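Local coordinates for putative dioxygenase (1H-3-hydroxy-4-oxoquinaldine 2,4-dioxygenase) (Mycobacteroides abscessus subsp. abscessus, PDB 6RA3), which cleaves the heterocyclic ring of the Pseudomonas quinolone signal PQS with dioxygen, yielding N-octanoylanthranilate and carbon monoxide, at residues L103-D107 with R200-A205; H97-L103 with V117-L122; W155-T160 with E244-P248. One frame throughout, in Å; residues are numbered along the deposited sequence.

Overall arrangement
The contacts run through one alpha/beta-hydrolase fold, from a flank of the central sheet to the active site. Interactions 1 and 2 share Leu103 and helix 99-109; their centres lie about 11 Å apart, and they meet where Arg200 CB packs on Trp100 CZ3 at 4.1 Å. Interaction 2 is the central one, its centre about 4 Å from that of the chain. Interaction 3 lies about 18 Å from it, centre to centre, and the two join where Asp121 OD1 is 2.8 Å from His246 ND1, a probable hydrogen bond. His97, probably substrate-binding, and His246, the probable proton donor/acceptor, are about 5 Å apart between side chains. Interactions 1 and 3 do not touch.

Interaction 1 (L103-D107 with R200-A205); sequences LEIAD and RMEALA
Arg200 reaches across to helix 99-109 and forms a salt-bridge network with Glu104 and Asp107. Its CG is anti to the backbone N (chi1 -158°) and the chain bends at CB-CG (chi2 -78°), which lays CD against Leu103 CB at 3.9 Å and turns the guanidinium toward the acids. NH2 carries both salt bridges. Glu104 OE1, 3.0 Å from Arg200 NH2, lies in the guanidinium plane, while NH2 approaches the syn side of this oxygen from out of the carboxylate plane. Asp107 OD2, 3.2 Å from the same Arg200 NH2, is tilted from the guanidinium plane and met on its anti side, again from out of the carboxylate plane. The carboxylate of Asp107 stands nearly upright to the guanidinium, 81° between planes. A water donates to both Asp107 OD2 and Ala203 O. Glu104 OE2 turns to Arg108, and Trp194 adds a cation-pi contact to Arg200.

Next, Met201 CG meets Leu103 CD1 at 4.1 Å. Both side chains also touch Ile210 of strand 209-214, so the end of helix 197-202 and helix 99-109 pack together over one part of the central alpha/beta-hydrolase sheet. Beyond the helix, Leu204 and Asp107 run alongside each other, head to tail, with Leu204 CD2 3.4 Å from Asp107 CB. At Ala205, CB lies 4.0 Å from Asp107 OD1.

Interaction 2 (H97-L103 with V117-L122); sequences HGGWAAL and VMILDL
Apolar contacts carry most of the meeting between the start of helix 99-109 and strand 116-120. The axes of helix 99-103 and strand 117-120 approach to 8.9 Å and run nearly antiparallel, at 167°. Along this line Val117 and Ile119, alternate residues of the strand, direct their side chains at the helix. Val117 CG1 meets Ala102 CB at 4.0 Å. Ile119 keeps CG1 anti to its carbonyl carbon (chi1 -60°), which extends CD1 to the forked end of Leu103; the nearest branch is Leu103 CD1, 3.7 Å from Ile119 CD1, and the two side chains cross at about a right angle.

Gly99 contributes its backbone alone. With no side chain in the way, Leu122 CD2 comes up to 4.1 Å from Gly99 CA, and the Ile119 methyls CD1 and CG2 border the same CA.

Contacts with rings involve the other branch of Leu122. Its CG is anti to the backbone N (chi1 172°), and CD1 comes 3.3 Å from His97 ND1 and 3.7 Å from Trp100 NE1, approaching both rings obliquely. The same two ring nitrogens are joined by a weak hydrogen bond, Trp100 NE1 donating to His97 ND1 over 3.3 Å. This interaction may help to orient the imidazole, and Phe131 lies against the histidine ring from outside the two segments.

Strand 90-95, helix 99-109 and strand 116-120 form a beta-alpha-beta crossover. In alpha/beta hydrolases the sharp turn between this first strand and the helix is where the fold carries its nucleophile elbow, and His97, the probable substrate-binding residue, sits in that turn.

Interaction 3 (W155-T160 with E244-P248); sequences WLAGTT and ETHFP
Trp155 and His246 make the dense end of this contact, stacked in offset fashion with the indole five-membered ring and the imidazole 4.0 Å apart between centroids and 25° between planes. The side chains lie side by side and point the same way. His246 CD2 sits over one indole face and comes 3.3 Å from Trp155 CD1. With CG anti to the backbone N (chi1 179°), the imidazole extends along the indole while its ND1 bonds to Asp121 OD1. The backbone fixes the same register: His246 N donates to Trp155 O over 3.0 Å, nearly straight at 165° and directed at a carbonyl lone pair. Phe247 flanks the stack, its CE2 4.0 Å from Trp155 CB.

Farther along, Thr159 CB and Thr245 CG2 are tightly packed at 3.5 Å. Thr245 OG1 accepts from Phe247 N, an ST turn that shapes the chain beside His246 as it enters helix 248-251.

On the solvent side an exposed turn replaces the stack. Ala157 and Gly158, with positive phi, lead the chain away from the end of helix 144-156. One side-chain bond holds this outer end: Glu244, also exposed, extends beyond CG to Thr159, whose OG1 donates to Glu244 OE2 over 2.9 Å from above the carboxylate plane. Thr159 OG1 in turn accepts from Asn161 N, just beyond the segment.

The loop after strand 236-240 thus presents His246, the probable proton donor/acceptor, to Asp121 at the end of strand 116-120, consistent with the histidine-acid pair of the alpha/beta-hydrolase catalytic triad, with Trp155 over one imidazole face.

Interaction 1 (L103-D107 with R200-A205)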
# COMPACT_ATOMS: atom_id res chain seq x y z
N LEU A 103 -22.18 16.59 9.35
CA LEU A 103 -23.31 17.52 9.40
C LEU A 103 -23.01 18.80 8.63
O LEU A 103 -23.89 19.36 7.97
CB LEU A 103 -23.67 17.80 10.85
CG LEU A 103 -24.05 16.50 11.58
CD1 LEU A 103 -24.11 16.67 13.08
CD2 LEU A 103 -25.41 16.03 11.06
N GLU A 104 -21.77 19.27 8.68
CA GLU A 104 -21.40 20.41 7.86
C GLU A 104 -21.57 20.08 6.40
O GLU A 104 -22.09 20.89 5.63
CB GLU A 104 -19.95 20.84 8.17
CG GLU A 104 -19.45 22.03 7.35
CD GLU A 104 -20.28 23.30 7.56
OE1 GLU A 104 -20.89 23.43 8.64
OE2 GLU A 104 -20.33 24.16 6.64
N ILE A 105 -21.15 18.87 5.99
CA ILE A 105 -21.32 18.46 4.59
C ILE A 105 -22.81 18.41 4.24
O ILE A 105 -23.23 18.85 3.16
CB ILE A 105 -20.64 17.11 4.31
CG1 ILE A 105 -19.11 17.21 4.48
CG2 ILE A 105 -21.00 16.59 2.91
CD1 ILE A 105 -18.39 15.84 4.70
N ALA A 106 -23.62 17.83 5.13
CA ALA A 106 -25.06 17.78 4.85
C ALA A 106 -25.64 19.17 4.67
O ALA A 106 -26.47 19.40 3.79
CB ALA A 106 -25.80 17.04 5.96
N ASP A 107 -25.18 20.13 5.49
CA ASP A 107 -25.72 21.48 5.42
C ASP A 107 -25.30 22.19 4.14
O ASP A 107 -26.06 22.98 3.58
CB ASP A 107 -25.26 22.28 6.64
CG ASP A 107 -25.97 23.62 6.76
OD1 ASP A 107 -27.08 23.76 6.19
OD2 ASP A 107 -25.41 24.52 7.42
N ARG A 200 -26.55 21.80 16.75
CA ARG A 200 -26.05 21.94 15.38
C ARG A 200 -27.08 21.39 14.39
O ARG A 200 -27.37 22.03 13.37
CB ARG A 200 -24.69 21.25 15.23
CG ARG A 200 -23.86 21.78 14.03
CD ARG A 200 -24.31 21.22 12.67
NE ARG A 200 -23.69 21.94 11.54
CZ ARG A 200 -24.29 22.89 10.83
NH1 ARG A 200 -25.54 23.25 11.09
NH2 ARG A 200 -23.62 23.50 9.85
N MET A 201 -27.67 20.23 14.69
CA MET A 201 -28.65 19.62 13.78
C MET A 201 -29.89 20.49 13.59
O MET A 201 -30.42 20.60 12.48
CB MET A 201 -29.07 18.25 14.29
CG MET A 201 -27.95 17.23 14.27
SD MET A 201 -28.53 15.59 14.63
CE MET A 201 -27.78 15.08 16.15
N GLU A 202 -30.39 21.09 14.69
CA GLU A 202 -31.57 21.95 14.58
C GLU A 202 -31.29 23.21 13.78
O GLU A 202 -32.22 23.83 13.26
CB GLU A 202 -32.10 22.31 15.97
CG GLU A 202 -32.43 21.11 16.87
CD GLU A 202 -33.05 21.52 18.22
OE1 GLU A 202 -34.23 21.93 18.23
OE2 GLU A 202 -32.35 21.44 19.26
N ALA A 203 -30.02 23.59 13.66
CA ALA A 203 -29.66 24.73 12.83
C ALA A 203 -29.58 24.40 11.34
O ALA A 203 -29.30 25.30 10.54
CB ALA A 203 -28.33 25.30 13.31
N LEU A 204 -29.82 23.15 10.94
CA LEU A 204 -29.73 22.77 9.53
C LEU A 204 -30.86 23.41 8.74
O LEU A 204 -32.03 23.28 9.11
CB LEU A 204 -29.78 21.25 9.38
CG LEU A 204 -28.52 20.50 9.81
CD1 LEU A 204 -28.82 19.02 9.99
CD2 LEU A 204 -27.38 20.73 8.81
N ALA A 205 -30.50 24.09 7.64
CA ALA A 205 -31.46 24.67 6.70
C ALA A 205 -32.61 23.71 6.38
O ALA A 205 -33.75 23.95 6.77
CB ALA A 205 -30.75 25.08 5.40
O HOH W 1 -26.56 25.10 9.74

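Interaction 2 (H97-L103 with V117-L122)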
# COMPACT_ATOMS: atom_id res chain seq x y z
N HIS A 97 -16.43 12.21 16.44
CA HIS A 97 -16.41 13.62 16.12
C HIS A 97 -16.22 13.91 14.64
O HIS A 97 -16.41 15.06 14.24
CB HIS A 97 -15.38 14.29 17.03
CG HIS A 97 -15.75 14.13 18.47
ND1 HIS A 97 -16.72 14.91 19.07
CD2 HIS A 97 -15.38 13.21 19.40
CE1 HIS A 97 -16.89 14.51 20.32
NE2 HIS A 97 -16.09 13.48 20.54
N GLY A 98 -15.99 12.89 13.80
CA GLY A 98 -16.22 13.08 12.38
C GLY A 98 -17.66 13.47 12.06
O GLY A 98 -17.92 14.11 11.03
N GLY A 99 -18.61 13.12 12.96
CA GLY A 99 -19.99 13.56 12.81
C GLY A 99 -20.12 15.05 12.55
O GLY A 99 -21.00 15.49 11.81
N TRP A 100 -19.23 15.85 13.15
CA TRP A 100 -19.34 17.28 12.96
C TRP A 100 -19.14 17.66 11.51
O TRP A 100 -19.83 18.56 11.01
CB TRP A 100 -18.34 18.04 13.84
CG TRP A 100 -18.56 17.92 15.30
CD1 TRP A 100 -17.94 17.04 16.15
CD2 TRP A 100 -19.43 18.72 16.11
NE1 TRP A 100 -18.39 17.25 17.44
CE2 TRP A 100 -19.31 18.26 17.44
CE3 TRP A 100 -20.30 19.79 15.84
CZ2 TRP A 100 -20.02 18.84 18.51
CZ3 TRP A 100 -21.01 20.36 16.92
CH2 TRP A 100 -20.86 19.86 18.22
N ALA A 101 -18.15 17.04 10.84
CA ALA A 101 -17.93 17.32 9.42
C ALA A 101 -19.07 16.77 8.58
O ALA A 101 -19.51 17.42 7.62
CB ALA A 101 -16.60 16.72 8.98
N ALA A 102 -19.55 15.58 8.92
CA ALA A 102 -20.69 15.00 8.20
C ALA A 102 -21.90 15.94 8.21
O ALA A 102 -22.57 16.12 7.18
CB ALA A 102 -21.07 13.65 8.83
N LEU A 103 -22.18 16.59 9.35
CA LEU A 103 -23.31 17.52 9.40
C LEU A 103 -23.01 18.80 8.63
O LEU A 103 -23.89 19.36 7.97
CB LEU A 103 -23.67 17.80 10.85
CG LEU A 103 -24.05 16.50 11.58
CD1 LEU A 103 -24.11 16.67 13.08
CD2 LEU A 103 -25.41 16.03 11.06
N VAL A 117 -27.61 10.75 6.78
CA VAL A 117 -26.35 10.78 7.51
C VAL A 117 -26.47 9.84 8.69
O VAL A 117 -27.38 9.98 9.50
CB VAL A 117 -25.98 12.19 8.04
CG1 VAL A 117 -24.76 12.11 8.98
CG2 VAL A 117 -25.76 13.17 6.93
N MET A 118 -25.51 8.93 8.83
CA MET A 118 -25.38 8.11 10.03
C MET A 118 -24.18 8.58 10.85
O MET A 118 -23.09 8.80 10.30
CB MET A 118 -25.22 6.63 9.68
CG MET A 118 -24.97 5.75 10.88
SD MET A 118 -25.37 3.99 10.65
CE MET A 118 -27.13 4.17 10.55
N ILE A 119 -24.37 8.70 12.16
CA ILE A 119 -23.32 9.10 13.09
C ILE A 119 -23.18 8.01 14.15
O ILE A 119 -24.18 7.47 14.62
CB ILE A 119 -23.61 10.47 13.73
CG1 ILE A 119 -23.71 11.54 12.62
CG2 ILE A 119 -22.53 10.84 14.74
CD1 ILE A 119 -24.10 12.93 13.09
N LEU A 120 -21.93 7.67 14.46
CA LEU A 120 -21.58 6.61 15.40
C LEU A 120 -20.96 7.26 16.64
O LEU A 120 -19.89 7.88 16.55
CB LEU A 120 -20.60 5.62 14.78
CG LEU A 120 -21.06 4.51 13.82
CD1 LEU A 120 -22.22 4.91 12.95
CD2 LEU A 120 -19.87 4.09 12.98
N ASP A 121 -21.65 7.13 17.79
CA ASP A 121 -21.10 7.36 19.13
C ASP A 121 -20.55 8.78 19.32
O ASP A 121 -19.42 8.96 19.78
CB ASP A 121 -20.02 6.32 19.44
CG ASP A 121 -20.12 5.78 20.86
OD1 ASP A 121 -19.68 6.47 21.82
OD2 ASP A 121 -20.63 4.65 21.03
N LEU A 122 -21.36 9.78 18.98
CA LEU A 122 -21.03 11.19 19.14
C LEU A 122 -21.81 11.78 20.31
O LEU A 122 -23.04 11.66 20.36
CB LEU A 122 -21.34 11.96 17.85
CG LEU A 122 -21.23 13.49 17.87
CD1 LEU A 122 -19.82 13.97 18.28
CD2 LEU A 122 -21.63 14.07 16.53

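Interaction 3 (W155-T160 with E244-P248)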
# COMPACT_ATOMS: atom_id res chain seq x y z
N TRP A 155 -12.76 4.52 26.15
CA TRP A 155 -13.33 4.06 24.88
C TRP A 155 -13.41 2.53 24.82
O TRP A 155 -14.37 1.97 24.28
CB TRP A 155 -12.48 4.61 23.73
CG TRP A 155 -12.62 6.10 23.53
CD1 TRP A 155 -13.61 6.91 24.00
CD2 TRP A 155 -11.73 6.95 22.79
NE1 TRP A 155 -13.39 8.21 23.59
CE2 TRP A 155 -12.24 8.26 22.86
CE3 TRP A 155 -10.54 6.72 22.08
CZ2 TRP A 155 -11.62 9.34 22.24
CZ3 TRP A 155 -9.92 7.80 21.47
CH2 TRP A 155 -10.46 9.10 21.56
N LEU A 156 -12.41 1.85 25.37
CA LEU A 156 -12.40 0.39 25.42
C LEU A 156 -13.37 -0.16 26.47
O LEU A 156 -14.00 -1.20 26.25
CB LEU A 156 -10.99 -0.13 25.72
CG LEU A 156 -9.86 0.18 24.74
CD1 LEU A 156 -8.59 -0.45 25.23
CD2 LEU A 156 -10.22 -0.33 23.35
N ALA A 157 -13.45 0.50 27.62
CA ALA A 157 -14.34 0.09 28.71
C ALA A 157 -14.08 -1.36 29.10
O ALA A 157 -14.99 -2.12 29.43
CB ALA A 157 -15.80 0.29 28.32
N GLY A 158 -12.81 -1.77 29.05
CA GLY A 158 -12.47 -3.15 29.30
C GLY A 158 -13.20 -4.14 28.40
O GLY A 158 -13.87 -5.05 28.89
N THR A 159 -13.09 -3.96 27.08
CA THR A 159 -13.59 -4.92 26.10
C THR A 159 -12.54 -6.01 25.79
O THR A 159 -11.35 -5.84 26.04
CB THR A 159 -13.96 -4.19 24.81
OG1 THR A 159 -14.42 -5.13 23.83
CG2 THR A 159 -12.75 -3.41 24.24
N THR A 160 -13.01 -7.14 25.26
CA THR A 160 -12.12 -8.16 24.71
C THR A 160 -12.30 -8.33 23.20
O THR A 160 -11.73 -9.27 22.61
CB THR A 160 -12.29 -9.52 25.42
OG1 THR A 160 -13.63 -9.99 25.30
CG2 THR A 160 -11.91 -9.42 26.90
N GLU A 244 -19.70 -2.77 24.04
CA GLU A 244 -18.87 -2.37 25.16
C GLU A 244 -18.10 -1.09 24.90
O GLU A 244 -17.66 -0.44 25.86
CB GLU A 244 -17.90 -3.49 25.52
CG GLU A 244 -18.57 -4.80 25.95
CD GLU A 244 -17.61 -5.96 25.93
OE1 GLU A 244 -17.49 -6.65 26.97
OE2 GLU A 244 -16.96 -6.19 24.88
N THR A 245 -17.95 -0.68 23.64
CA THR A 245 -16.91 0.25 23.26
C THR A 245 -17.51 1.46 22.54
O THR A 245 -18.66 1.46 22.10
CB THR A 245 -15.86 -0.43 22.38
OG1 THR A 245 -16.33 -0.48 21.02
CG2 THR A 245 -15.59 -1.84 22.85
N HIS A 246 -16.68 2.48 22.43
CA HIS A 246 -16.88 3.69 21.65
C HIS A 246 -16.81 3.42 20.16
O HIS A 246 -16.96 4.36 19.37
CB HIS A 246 -15.80 4.70 22.11
CG HIS A 246 -15.79 6.04 21.42
ND1 HIS A 246 -16.91 6.84 21.29
CD2 HIS A 246 -14.76 6.76 20.89
CE1 HIS A 246 -16.58 7.97 20.69
NE2 HIS A 246 -15.28 7.95 20.43
N PHE A 247 -16.59 2.17 19.74
CA PHE A 247 -16.32 1.83 18.34
C PHE A 247 -17.37 0.85 17.81
O PHE A 247 -17.06 -0.31 17.51
CB PHE A 247 -14.92 1.24 18.18
CG PHE A 247 -13.83 2.20 18.57
CD1 PHE A 247 -13.58 3.31 17.79
CD2 PHE A 247 -13.09 2.01 19.72
CE1 PHE A 247 -12.60 4.21 18.16
CE2 PHE A 247 -12.10 2.90 20.09
CZ PHE A 247 -11.86 4.00 19.31
N PRO A 248 -18.62 1.29 17.67
CA PRO A 248 -19.66 0.36 17.21
C PRO A 248 -19.41 -0.15 15.79
O PRO A 248 -19.66 -1.33 15.50
CB PRO A 248 -20.95 1.19 17.31
CG PRO A 248 -20.51 2.62 17.29
CD PRO A 248 -19.13 2.66 17.88